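Long-range contacts in occlusion-derived virus envelope protein E66 (Autographa californica nucleopolyhedrovirus, PDB 3VSN), which acts as a chondroitin lyase of the viral envelope, is essential for oral infectivity and may digest the chondroitin sulfate barrier of the host midgut: residues R345-S351 against S406-P412; P295-N301 against Q358-W362; I397-P401 against A435-N439; H238-I242 against A322-V327; V340-N344 against R411-T417. One frame throughout, in Å; residues are numbered along the deposited sequence.

Contacts 1 and 2 meet in the active site: Glu350 OE1 of contact 1 makes a salt bridge of 2.9 Å with Arg300 NH1 of contact 2. Their side chains lie about 3 Å (Glu350) and about 4 Å (Arg300) from that of the proton acceptor His246, and each is about 3 Å from a bound glycerol. Contact 3 adjoins contact 1 on the side of Tyr348, whose OH is 2.6 Å from Glu436 OE1. Contact 5 continues contact 1 along the chain through the shared Arg411 and Pro412. Contact 4 joins the hairpin turn 322-327 to segment 238-242 and meets contact 5, where Gly341 N probably hydrogen-bonds to Lys326 O (2.7 Å).

Contact 1: R345-S351 against S406-P412; sequences RLAYYES and STQSFRP
Ser351 and Gln408 are joined in both directions, Ser351 N to Gln408 O at 2.9 Å and Gln408 N to Ser351 O at 3.1 Å, as an antiparallel hydrogen-bonded pair. Farther along, Tyr348 N reaches Phe410 O at 2.8 Å, and Phe410 N bonds to Tyr349 O. Between these bonds Glu350 and Ser409 form a non-hydrogen-bonded pair whose CA atoms are 4.1 Å apart, and both side chains emerge on one face. Glu350 leaves with CG anti to the backbone N (chi1 -168°) and runs on extended, the carboxylate ending beside Thr407. There a water donates to Glu350 OE2 at 2.8 Å and also bonds Thr407 OG1. On the other face the ring edge of Phe410 brings CE2 to 3.5 Å from Ser351 OG, which is hydrogen-bonded to Ile400 O. Phe410 CB rests 3.8 Å from Tyr348 CE1, the two aromatics supplying flat apolar surface where the contact is buried. Arg345 O sits over one face of the Arg411 guanidinium, 3.2 Å from CZ, without a hydrogen bond; Arg411 NE pairs with Asp248. Glutamate suits its place by length and by two oxygens: OE1 is taken by Arg300 and OE2 by His246 and the water, so the carboxylate is fixed in rotation, and the paired strands hold this catalytically important group against the proton acceptor.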
# COMPACT_ATOMS: atom_id res chain seq x y z
N ARG A 345 3.33 18.66 -4.97
CA ARG A 345 1.87 18.58 -4.87
C ARG A 345 1.35 17.70 -3.72
O ARG A 345 0.19 17.84 -3.31
CB ARG A 345 1.27 18.06 -6.17
CG ARG A 345 1.31 19.04 -7.33
CD ARG A 345 0.49 18.50 -8.51
NE ARG A 345 0.99 17.20 -8.95
CZ ARG A 345 1.92 17.03 -9.88
NH1 ARG A 345 2.47 18.08 -10.49
NH2 ARG A 345 2.31 15.81 -10.21
N LEU A 346 2.18 16.79 -3.23
CA LEU A 346 1.74 15.82 -2.21
C LEU A 346 2.69 15.77 -1.02
O LEU A 346 3.89 16.00 -1.17
CB LEU A 346 1.57 14.42 -2.83
CG LEU A 346 0.51 14.23 -3.92
CD1 LEU A 346 0.68 12.88 -4.61
CD2 LEU A 346 -0.90 14.37 -3.36
N ALA A 347 2.14 15.46 0.15
CA ALA A 347 2.93 15.29 1.36
C ALA A 347 3.97 14.19 1.15
O ALA A 347 3.70 13.18 0.51
CB ALA A 347 2.04 14.94 2.54
N TYR A 348 5.18 14.41 1.67
CA TYR A 348 6.18 13.35 1.71
C TYR A 348 6.06 12.57 3.02
O TYR A 348 6.63 11.48 3.15
CB TYR A 348 7.60 13.90 1.52
CG TYR A 348 8.17 14.69 2.68
CD1 TYR A 348 8.06 16.08 2.73
CD2 TYR A 348 8.84 14.05 3.73
CE1 TYR A 348 8.60 16.81 3.78
CE2 TYR A 348 9.37 14.76 4.79
CZ TYR A 348 9.25 16.14 4.81
OH TYR A 348 9.78 16.85 5.86
N TYR A 349 5.33 13.13 3.98
CA TYR A 349 5.20 12.51 5.29
C TYR A 349 3.99 13.01 6.06
O TYR A 349 3.55 14.15 5.86
CB TYR A 349 6.48 12.73 6.12
CG TYR A 349 6.49 12.00 7.45
CD1 TYR A 349 6.28 10.63 7.51
CD2 TYR A 349 6.72 12.70 8.64
CE1 TYR A 349 6.29 9.96 8.73
CE2 TYR A 349 6.74 12.03 9.86
CZ TYR A 349 6.53 10.67 9.89
OH TYR A 349 6.54 10.01 11.10
N GLU A 350 3.45 12.16 6.92
CA GLU A 350 2.40 12.54 7.87
C GLU A 350 2.74 11.93 9.22
O GLU A 350 3.01 10.73 9.32
CB GLU A 350 1.03 12.07 7.39
CG GLU A 350 -0.14 12.67 8.17
CD GLU A 350 -1.46 11.98 7.89
OE1 GLU A 350 -1.50 10.74 7.84
OE2 GLU A 350 -2.48 12.69 7.72
N SER A 351 2.73 12.76 10.26
CA SER A 351 2.99 12.31 11.62
C SER A 351 1.76 12.49 12.52
O SER A 351 0.80 13.16 12.14
CB SER A 351 4.19 13.05 12.22
OG SER A 351 3.97 14.45 12.20
N SER A 406 -3.43 16.33 16.67
CA SER A 406 -3.67 15.10 15.91
C SER A 406 -2.60 14.94 14.83
O SER A 406 -1.41 14.92 15.15
CB SER A 406 -5.10 15.04 15.35
OG SER A 406 -5.32 16.04 14.37
N THR A 407 -3.01 14.85 13.57
CA THR A 407 -2.08 14.61 12.46
C THR A 407 -1.58 15.90 11.83
O THR A 407 -2.23 16.94 11.90
CB THR A 407 -2.73 13.76 11.34
OG1 THR A 407 -3.90 14.43 10.85
CG2 THR A 407 -3.11 12.38 11.85
N GLN A 408 -0.40 15.81 11.21
CA GLN A 408 0.12 16.88 10.36
C GLN A 408 0.91 16.26 9.21
O GLN A 408 1.73 15.37 9.42
CB GLN A 408 1.01 17.85 11.15
CG GLN A 408 1.51 19.02 10.30
CD GLN A 408 2.35 20.03 11.07
OE1 GLN A 408 2.59 19.88 12.27
NE2 GLN A 408 2.82 21.05 10.37
N SER A 409 0.65 16.75 8.01
CA SER A 409 1.38 16.33 6.82
C SER A 409 2.32 17.43 6.34
O SER A 409 2.07 18.62 6.57
CB SER A 409 0.42 15.89 5.72
OG SER A 409 -0.32 16.99 5.23
N PHE A 410 3.39 17.03 5.66
CA PHE A 410 4.46 17.95 5.27
C PHE A 410 4.76 17.85 3.79
O PHE A 410 5.00 16.75 3.27
CB PHE A 410 5.72 17.66 6.10
CG PHE A 410 5.50 17.70 7.58
CD1 PHE A 410 5.73 18.87 8.30
CD2 PHE A 410 5.02 16.58 8.26
CE1 PHE A 410 5.51 18.92 9.67
CE2 PHE A 410 4.79 16.63 9.63
CZ PHE A 410 5.04 17.80 10.33
N ARG A 411 4.73 19.00 3.11
CA ARG A 411 5.12 19.09 1.70
C ARG A 411 6.64 19.25 1.60
O ARG A 411 7.25 19.89 2.45
CB ARG A 411 4.47 20.30 1.02
CG ARG A 411 2.95 20.28 0.95
CD ARG A 411 2.43 19.22 -0.02
NE ARG A 411 0.99 19.34 -0.17
CZ ARG A 411 0.39 20.10 -1.08
NH1 ARG A 411 1.10 20.82 -1.95
NH2 ARG A 411 -0.94 20.14 -1.14
N PRO A 412 7.25 18.66 0.55
CA PRO A 412 8.69 18.82 0.36
C PRO A 412 9.01 20.21 -0.19
O PRO A 412 8.20 20.79 -0.91
CB PRO A 412 9.01 17.75 -0.68
CG PRO A 412 7.76 17.64 -1.49
CD PRO A 412 6.63 17.85 -0.52
O HOH W 1 -2.73 15.42 8.01

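Contact 2: P295-N301 against Q358-W362; sequences PGVMSRN and QAPLW
The loop bearing Arg300, the transition-state stabiliser of the lyase site, packs against Trp362 on the short helix 359-364. Gly296, in a 3-10 segment, lays its CA over the indole, 4.0 Å from the centroid of the five-membered ring and 18° off its normal, a CH-pi contact that suits a residue with no side chain. Beyond it the loop curls round the six-membered ring: Met298 O lies 3.4 Å from Trp362 CZ2, and the aliphatic part of Arg300 adds CG, 4.1 Å from Trp362 CH2. A water ties the polar atoms together, accepting from Trp362 NE1 and donating to Pro295 O at 2.7 Å and to Ser299 O at 2.8 Å. A second water links Gly296 N with Leu361 O. Pro295 CB meets Leu361 CD2 at 3.7 Å, a rigid proline ring set roughly perpendicular to a branched leucine, both buried and apolar. At the far end Gln358 bends at chi2 (79°), which brings its amide carbon CD to 3.1 Å from Arg300 O and lets NE2 make a weak hydrogen bond of 3.0 Å to Asn301 O. Arg300 itself extends toward Asp352 and Glu350, which form salt bridges with it. Strand 349-351 adjoins the helix, where the Tyr349 ring meets Trp362 edge-to-face, and Val340 at the end of strand 335-340 packs on Gly296.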
# COMPACT_ATOMS: atom_id res chain seq x y z
N PRO A 295 5.93 0.98 2.08
CA PRO A 295 5.50 1.68 3.30
C PRO A 295 4.97 3.09 3.10
O PRO A 295 4.09 3.51 3.84
CB PRO A 295 6.77 1.70 4.16
CG PRO A 295 7.58 0.54 3.68
CD PRO A 295 7.30 0.44 2.20
N GLY A 296 5.48 3.81 2.10
CA GLY A 296 5.08 5.20 1.84
C GLY A 296 3.60 5.45 1.57
O GLY A 296 3.13 6.58 1.69
N VAL A 297 2.85 4.40 1.21
CA VAL A 297 1.41 4.54 0.96
C VAL A 297 0.56 3.94 2.08
O VAL A 297 -0.68 3.91 2.00
CB VAL A 297 0.98 3.95 -0.41
CG1 VAL A 297 1.75 4.61 -1.56
CG2 VAL A 297 1.15 2.44 -0.44
N MET A 298 1.22 3.48 3.14
CA MET A 298 0.54 2.78 4.24
C MET A 298 0.46 3.62 5.51
O MET A 298 0.70 4.82 5.48
CB MET A 298 1.20 1.41 4.48
CG MET A 298 1.08 0.45 3.30
SD MET A 298 -0.62 -0.09 2.97
CE MET A 298 -0.78 -1.43 4.15
N SER A 299 0.11 2.99 6.63
CA SER A 299 -0.20 3.74 7.86
C SER A 299 1.01 4.40 8.52
O SER A 299 2.16 4.02 8.26
CB SER A 299 -0.99 2.87 8.85
OG SER A 299 -0.38 1.61 9.02
N ARG A 300 0.74 5.37 9.38
CA ARG A 300 1.78 6.21 9.99
C ARG A 300 2.76 5.48 10.92
O ARG A 300 3.83 6.01 11.21
CB ARG A 300 1.15 7.40 10.72
CG ARG A 300 0.52 8.43 9.80
CD ARG A 300 -0.14 9.54 10.61
NE ARG A 300 -1.18 9.00 11.48
CZ ARG A 300 -2.46 8.86 11.13
NH1 ARG A 300 -2.88 9.23 9.93
NH2 ARG A 300 -3.32 8.35 12.00
N ASN A 301 2.39 4.30 11.40
CA ASN A 301 3.30 3.52 12.26
C ASN A 301 4.49 2.93 11.50
O ASN A 301 5.49 2.53 12.10
CB ASN A 301 2.54 2.42 13.01
CG ASN A 301 1.90 1.41 12.08
OD1 ASN A 301 1.31 1.77 11.06
ND2 ASN A 301 2.00 0.13 12.42
N GLN A 358 8.88 8.03 11.01
CA GLN A 358 8.70 7.21 9.81
C GLN A 358 9.03 7.90 8.47
O GLN A 358 8.92 7.27 7.41
CB GLN A 358 7.28 6.61 9.78
CG GLN A 358 7.04 5.49 10.79
CD GLN A 358 6.80 5.98 12.22
OE1 GLN A 358 6.72 7.18 12.49
NE2 GLN A 358 6.69 5.03 13.15
N ALA A 359 9.43 9.17 8.51
CA ALA A 359 9.70 9.92 7.28
C ALA A 359 10.82 9.35 6.41
O ALA A 359 10.66 9.29 5.19
CB ALA A 359 9.93 11.40 7.57
N PRO A 360 11.96 8.94 7.01
CA PRO A 360 12.99 8.33 6.17
C PRO A 360 12.51 7.10 5.39
O PRO A 360 12.83 6.97 4.21
CB PRO A 360 14.09 7.97 7.18
CG PRO A 360 13.95 9.02 8.23
CD PRO A 360 12.45 9.17 8.39
N LEU A 361 11.73 6.24 6.04
CA LEU A 361 11.17 5.05 5.38
C LEU A 361 10.23 5.42 4.23
O LEU A 361 10.26 4.78 3.18
CB LEU A 361 10.45 4.16 6.41
CG LEU A 361 9.86 2.82 5.94
CD1 LEU A 361 10.94 1.87 5.44
CD2 LEU A 361 9.05 2.18 7.06
N TRP A 362 9.42 6.45 4.43
CA TRP A 362 8.47 6.91 3.40
C TRP A 362 9.12 7.58 2.22
O TRP A 362 8.54 7.62 1.13
CB TRP A 362 7.46 7.87 4.00
CG TRP A 362 6.38 7.23 4.85
CD1 TRP A 362 6.42 6.01 5.52
CD2 TRP A 362 5.07 7.80 5.16
NE1 TRP A 362 5.24 5.79 6.19
CE2 TRP A 362 4.39 6.82 6.02
CE3 TRP A 362 4.40 8.97 4.82
CZ2 TRP A 362 3.11 7.04 6.51
CZ3 TRP A 362 3.11 9.18 5.32
CH2 TRP A 362 2.48 8.24 6.15
O HOH W 2 3.96 2.87 6.51
O HOH W 3 8.18 3.91 1.10

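Contact 3: I397-P401 against A435-N439; sequences IMRIP and AEMNN
Ile400 runs nearly square to Met437, with CD1 of the isoleucine 3.6 Å from CG of the methionine. The isoleucine is extended beyond CG1 (chi2 178°), which carries CD1 forward to this meeting, while its other branch, CG2, lies 3.8 Å from Glu436 CB. Met398 approaches the same Met437 CG from another quarter, its own CG at 3.8 Å. The bend of Met398 at chi2 (60°) sets SD 4.0 Å from Met437 CA, and the bend at chi3 turns CE the same way, 4.2 Å from that atom; an unbranched, flexible thioether can follow this curve. Glu436 lends just its aliphatic part to Ile400: bent at chi2, it takes its carboxylate away to the hydroxyl of Tyr348, which holds it by a hydrogen bond. No direct hydrogen bond joins the segments, but a water donates to Arg399 O at 2.7 Å and to Glu436 O at 2.6 Å, bridging the two main chains. Segment 397-401 precedes strand 408-410, while the loop 435-439 connects strands 426-434 and 440-449. Helix 359-364 lies against both segments, Ala359 touching Ile400 and Met437, Pro360 touching Met398, and Phe410 of strand 408-410 adjoining Ile400 and Glu436.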
# COMPACT_ATOMS: atom_id res chain seq x y z
N ILE A 397 17.78 7.92 14.18
CA ILE A 397 16.45 8.42 14.53
C ILE A 397 16.23 9.83 13.98
O ILE A 397 16.96 10.75 14.32
CB ILE A 397 16.18 8.34 16.05
CG1 ILE A 397 16.12 6.88 16.51
CG2 ILE A 397 14.88 9.06 16.41
CD1 ILE A 397 16.36 6.66 17.99
N MET A 398 15.23 9.98 13.13
CA MET A 398 14.87 11.27 12.56
C MET A 398 13.40 11.54 12.87
O MET A 398 12.52 10.85 12.37
CB MET A 398 15.13 11.29 11.05
CG MET A 398 14.63 12.53 10.31
SD MET A 398 15.33 14.10 10.87
CE MET A 398 17.01 13.99 10.25
N ARG A 399 13.15 12.55 13.71
CA ARG A 399 11.80 12.87 14.18
C ARG A 399 11.23 14.09 13.49
O ARG A 399 11.91 15.11 13.37
CB ARG A 399 11.80 13.12 15.69
CG ARG A 399 12.28 11.95 16.53
CD ARG A 399 11.90 12.13 18.00
NE ARG A 399 12.33 10.98 18.78
CZ ARG A 399 11.59 9.89 19.00
NH1 ARG A 399 10.36 9.81 18.52
NH2 ARG A 399 12.08 8.90 19.73
N ILE A 400 9.98 13.99 13.05
CA ILE A 400 9.23 15.15 12.54
C ILE A 400 7.89 15.21 13.28
O ILE A 400 6.87 14.72 12.77
CB ILE A 400 9.02 15.10 11.00
CG1 ILE A 400 10.34 14.87 10.26
CG2 ILE A 400 8.34 16.38 10.52
CD1 ILE A 400 10.20 14.77 8.76
N PRO A 401 7.88 15.81 14.49
CA PRO A 401 6.70 15.80 15.35
C PRO A 401 5.51 16.50 14.74
O PRO A 401 5.67 17.45 13.96
CB PRO A 401 7.16 16.56 16.60
CG PRO A 401 8.65 16.54 16.55
CD PRO A 401 8.99 16.58 15.09
N ALA A 435 12.80 20.19 4.18
CA ALA A 435 13.13 21.17 5.21
C ALA A 435 13.17 20.56 6.62
O ALA A 435 14.07 20.86 7.40
CB ALA A 435 12.16 22.35 5.18
N GLU A 436 12.22 19.67 6.91
CA GLU A 436 12.07 19.10 8.25
C GLU A 436 13.06 17.97 8.56
O GLU A 436 13.15 17.52 9.70
CB GLU A 436 10.63 18.61 8.47
CG GLU A 436 9.56 19.70 8.40
CD GLU A 436 9.16 20.08 6.98
OE1 GLU A 436 9.57 19.39 6.01
OE2 GLU A 436 8.42 21.07 6.83
N MET A 437 13.80 17.52 7.55
CA MET A 437 14.86 16.54 7.77
C MET A 437 16.23 17.18 7.59
O MET A 437 17.10 16.65 6.89
CB MET A 437 14.69 15.31 6.86
CG MET A 437 13.49 14.44 7.25
SD MET A 437 13.46 12.79 6.50
CE MET A 437 13.15 13.19 4.79
N ASN A 438 16.41 18.34 8.23
CA ASN A 438 17.69 19.06 8.23
C ASN A 438 18.11 19.52 6.82
O ASN A 438 19.30 19.53 6.48
CB ASN A 438 18.76 18.17 8.88
CG ASN A 438 20.07 18.89 9.12
OD1 ASN A 438 20.08 20.07 9.46
ND2 ASN A 438 21.18 18.18 8.95
N ASN A 439 17.12 19.91 6.01
CA ASN A 439 17.34 20.31 4.61
C ASN A 439 18.00 19.22 3.75
O ASN A 439 18.71 19.53 2.78
CB ASN A 439 18.11 21.64 4.50
CG ASN A 439 17.20 22.86 4.58
OD1 ASN A 439 17.65 23.95 4.95
ND2 ASN A 439 15.93 22.69 4.24
O HOH W 4 13.47 17.03 12.21

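Contact 4: H238-I242 against A322-V327; sequences HVDSI and ADYSKV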
# COMPACT_ATOMS: atom_id res chain seq x y z
N HIS A 238 -6.80 9.59 -7.35
CA HIS A 238 -6.18 10.51 -8.30
C HIS A 238 -6.13 9.91 -9.68
O HIS A 238 -6.29 8.69 -9.84
CB HIS A 238 -4.81 10.97 -7.80
CG HIS A 238 -4.88 12.17 -6.88
ND1 HIS A 238 -5.84 12.32 -5.95
CD2 HIS A 238 -4.05 13.29 -6.78
CE1 HIS A 238 -5.65 13.48 -5.29
NE2 HIS A 238 -4.55 14.07 -5.80
N VAL A 239 -5.92 10.75 -10.69
CA VAL A 239 -6.06 10.34 -12.10
C VAL A 239 -5.19 9.16 -12.51
O VAL A 239 -5.55 8.42 -13.43
CB VAL A 239 -5.84 11.52 -13.09
CG1 VAL A 239 -6.93 12.57 -12.94
CG2 VAL A 239 -4.45 12.12 -12.94
N ASP A 240 -4.05 8.99 -11.84
CA ASP A 240 -3.15 7.88 -12.13
C ASP A 240 -3.33 6.70 -11.16
O ASP A 240 -2.42 5.88 -10.99
CB ASP A 240 -1.68 8.35 -12.18
CG ASP A 240 -1.23 9.03 -10.89
OD1 ASP A 240 -2.02 9.16 -9.93
OD2 ASP A 240 -0.05 9.45 -10.84
N SER A 241 -4.50 6.63 -10.54
CA SER A 241 -4.87 5.52 -9.65
C SER A 241 -3.92 5.31 -8.47
O SER A 241 -3.36 4.23 -8.27
CB SER A 241 -5.07 4.22 -10.43
OG SER A 241 -6.29 4.27 -11.15
N ILE A 242 -3.73 6.37 -7.69
CA ILE A 242 -3.17 6.28 -6.35
C ILE A 242 -4.19 6.94 -5.43
O ILE A 242 -4.72 8.01 -5.77
CB ILE A 242 -1.79 6.97 -6.24
CG1 ILE A 242 -0.73 6.22 -7.06
CG2 ILE A 242 -1.35 7.12 -4.78
CD1 ILE A 242 -0.45 4.79 -6.63
N ALA A 322 2.61 5.41 -11.60
CA ALA A 322 1.67 6.50 -11.40
C ALA A 322 2.48 7.78 -11.59
O ALA A 322 3.22 8.19 -10.70
CB ALA A 322 1.07 6.43 -10.00
N ASP A 323 2.36 8.37 -12.78
CA ASP A 323 3.27 9.43 -13.23
C ASP A 323 3.06 10.79 -12.56
O ASP A 323 3.98 11.62 -12.53
CB ASP A 323 3.19 9.59 -14.75
CG ASP A 323 3.64 8.35 -15.51
OD1 ASP A 323 4.28 7.45 -14.92
OD2 ASP A 323 3.34 8.29 -16.72
N TYR A 324 1.86 11.02 -12.04
CA TYR A 324 1.55 12.27 -11.34
C TYR A 324 1.74 12.15 -9.82
O TYR A 324 2.27 13.06 -9.18
CB TYR A 324 0.11 12.68 -11.61
CG TYR A 324 -0.11 13.35 -12.95
CD1 TYR A 324 0.20 14.70 -13.14
CD2 TYR A 324 -0.66 12.64 -14.02
CE1 TYR A 324 -0.02 15.32 -14.36
CE2 TYR A 324 -0.88 13.25 -15.24
CZ TYR A 324 -0.56 14.59 -15.41
OH TYR A 324 -0.78 15.20 -16.62
N SER A 325 1.28 11.03 -9.26
CA SER A 325 1.33 10.79 -7.82
C SER A 325 2.69 10.27 -7.38
O SER A 325 3.03 10.31 -6.20
CB SER A 325 0.23 9.80 -7.41
OG SER A 325 -1.05 10.31 -7.75
N LYS A 326 3.46 9.78 -8.36
CA LYS A 326 4.87 9.37 -8.21
C LYS A 326 5.06 8.03 -7.48
O LYS A 326 5.60 7.99 -6.37
CB LYS A 326 5.74 10.48 -7.57
CG LYS A 326 5.52 11.89 -8.12
CD LYS A 326 5.71 11.97 -9.63
CE LYS A 326 5.53 13.39 -10.14
NZ LYS A 326 5.74 13.51 -11.61
N VAL A 327 4.61 6.95 -8.10
CA VAL A 327 4.85 5.60 -7.59
C VAL A 327 5.28 4.72 -8.76
O VAL A 327 4.64 4.72 -9.82
CB VAL A 327 3.60 5.00 -6.89
CG1 VAL A 327 3.89 3.60 -6.38
CG2 VAL A 327 3.15 5.89 -5.73
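The carboxylate of Asp240 takes three hydrogen bonds from the turn 322-327. OD1 uses its syn lone pair for the hydroxyl of Ser325, OG at 2.6 Å, and OD2 uses its own for the backbone of the same residue, Ser325 N at 2.6 Å in a nearly straight bond (166° at the hydrogen). Tyr324 N, at 2.7 Å, reaches OD2 on the anti side and 27° out of the carboxylate plane, with a more bent bond. The ring of Tyr324 is approached obliquely by Val239, whose CG2 lies 4.0 Å from Tyr324 CD2; the Tyr324 hydroxyl is hydrogen-bonded to Ser648 O. Asp240 holds CG between its backbone N and carbonyl carbon, and this chi1 of 57° swings the carboxylate toward the turn, OD2 to the two amides and OD1 to the Ser325 hydroxyl. Aspartate suits the place because it can accept at both oxygens, so the buried carboxylate, probably charged, is satisfied by two N-H groups and a hydroxyl. Next to it, Ile242 CG1 is only 3.5 Å from Ala322 CB, a tight fit. Its CD1 extends to 3.9 Å from Val327 CG2, a branched side chain serving both. Ala322 O accepts from both Lys326 N and Val327 N, the mark of a G1 beta bulge, and His238 to Ser241 form a type I turn. The contact thus docks the turns of two beta hairpins, 236-238 with 243-245, from the lyase family 8 N-terminal helical region, and 318-322 with 327-331, from the E66 family region, joining these two parts of the chain.

Contact 5: V340-N344 against R411-T417; sequences VGVTN and RPTIGQT
Thr343 and Gly415 bring their main chains together, CA to CA at 3.9 Å, so the loop 340-344 lies close along the start of strand 414-421. Asn344 N donates to Gly415 O at 3.2 Å, and Thr343 CA adds a CH...O contact of 3.4 Å to that same oxygen. The approach is possible because Gly415 has no side chain: the direction a CB would take leads into Thr343 C and Asn344 N. A water completes the group, donating to Gly415 O and hydrogen-bonded to Thr343 OG1 at 2.7 Å. Farther along the strand, the hydroxyl of Thr417 donates to Val342 O at 2.7 Å, with a C=O...donor angle of 123°. Its OG1 is anti to its own carbonyl carbon (chi1 -65°), which directs the hydroxyl to the loop; threonine suits the place by offering a donor there and a methyl beside Gly341. Val342 and Pro412, two compact apolar groups, lie alongside and run opposite ways, CG1 to CG 3.5 Å, and Pro412 CG also lies 3.5 Å from Thr343 O. Arg411, whose NE forms a salt bridge with Asp248, bonds through NH1 to Asn344 O at 2.9 Å, on a lone pair in the carbonyl plane though 29° out of the guanidinium plane. Segment 340-344 continues from strand 335-340, and Gly341 bonds through its backbone to Lys326. Strand 414-421, outermost in its sheet, pairs with strand 426-434, where Thr413 and Ile414 face Lys433 in a classic beta bulge and Val342 and Thr417 pack on Val430.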
# COMPACT_ATOMS: atom_id res chain seq x y z
N VAL A 340 8.23 5.10 -3.76
CA VAL A 340 7.40 6.29 -3.70
C VAL A 340 8.29 7.50 -3.99
O VAL A 340 9.26 7.75 -3.27
CB VAL A 340 6.70 6.44 -2.33
CG1 VAL A 340 5.95 7.77 -2.23
CG2 VAL A 340 5.75 5.27 -2.09
N GLY A 341 7.95 8.23 -5.05
CA GLY A 341 8.69 9.42 -5.44
C GLY A 341 8.25 10.63 -4.64
O GLY A 341 7.60 10.49 -3.60
N VAL A 342 8.63 11.81 -5.11
CA VAL A 342 8.35 13.05 -4.40
C VAL A 342 7.83 14.09 -5.39
O VAL A 342 8.42 14.30 -6.45
CB VAL A 342 9.63 13.57 -3.68
CG1 VAL A 342 9.31 14.76 -2.78
CG2 VAL A 342 10.28 12.48 -2.84
N THR A 343 6.70 14.71 -5.04
CA THR A 343 6.20 15.86 -5.79
C THR A 343 5.80 16.95 -4.79
O THR A 343 5.29 16.65 -3.72
CB THR A 343 5.00 15.51 -6.72
OG1 THR A 343 4.45 16.72 -7.27
CG2 THR A 343 3.90 14.75 -5.97
N ASN A 344 6.05 18.21 -5.15
CA ASN A 344 5.60 19.34 -4.33
C ASN A 344 4.07 19.38 -4.12
O ASN A 344 3.59 20.05 -3.21
CB ASN A 344 6.09 20.66 -4.93
CG ASN A 344 5.71 20.81 -6.39
OD1 ASN A 344 6.54 20.62 -7.28
ND2 ASN A 344 4.45 21.13 -6.65
N ARG A 411 4.73 19.00 3.11
CA ARG A 411 5.12 19.09 1.70
C ARG A 411 6.64 19.25 1.60
O ARG A 411 7.25 19.89 2.45
CB ARG A 411 4.47 20.30 1.02
CG ARG A 411 2.95 20.28 0.95
CD ARG A 411 2.43 19.22 -0.02
NE ARG A 411 0.99 19.34 -0.17
CZ ARG A 411 0.39 20.10 -1.08
NH1 ARG A 411 1.10 20.82 -1.95
NH2 ARG A 411 -0.94 20.14 -1.14
N PRO A 412 7.25 18.66 0.55
CA PRO A 412 8.69 18.82 0.36
C PRO A 412 9.01 20.21 -0.19
O PRO A 412 8.20 20.79 -0.91
CB PRO A 412 9.01 17.75 -0.68
CG PRO A 412 7.76 17.64 -1.49
CD PRO A 412 6.63 17.85 -0.52
N THR A 413 10.18 20.74 0.16
CA THR A 413 10.65 22.02 -0.39
C THR A 413 10.84 21.89 -1.91
O THR A 413 10.43 22.76 -2.67
CB THR A 413 11.97 22.46 0.26
OG1 THR A 413 11.80 22.54 1.67
CG2 THR A 413 12.42 23.83 -0.28
N ILE A 414 11.46 20.79 -2.32
CA ILE A 414 11.57 20.42 -3.73
C ILE A 414 11.02 19.01 -3.90
O ILE A 414 11.31 18.12 -3.09
CB ILE A 414 13.04 20.48 -4.23
CG1 ILE A 414 13.59 21.91 -4.14
CG2 ILE A 414 13.15 19.94 -5.66
CD1 ILE A 414 15.07 22.03 -4.43
N GLY A 415 10.22 18.81 -4.94
CA GLY A 415 9.74 17.49 -5.32
C GLY A 415 9.49 17.42 -6.81
O GLY A 415 8.47 17.91 -7.29
N GLN A 416 10.44 16.84 -7.54
CA GLN A 416 10.30 16.63 -8.98
C GLN A 416 10.71 15.20 -9.28
O GLN A 416 11.83 14.80 -8.95
CB GLN A 416 11.18 17.60 -9.79
CG GLN A 416 10.99 19.08 -9.48
CD GLN A 416 9.65 19.63 -9.93
OE1 GLN A 416 9.07 19.19 -10.93
NE2 GLN A 416 9.15 20.62 -9.21
N THR A 417 9.81 14.44 -9.90
CA THR A 417 10.03 13.01 -10.13
C THR A 417 9.61 12.59 -11.53
O THR A 417 8.54 12.97 -12.01
CB THR A 417 9.28 12.16 -9.07
OG1 THR A 417 9.84 12.39 -7.78
CG2 THR A 417 9.39 10.67 -9.38
O HOH W 5 6.19 17.63 -9.12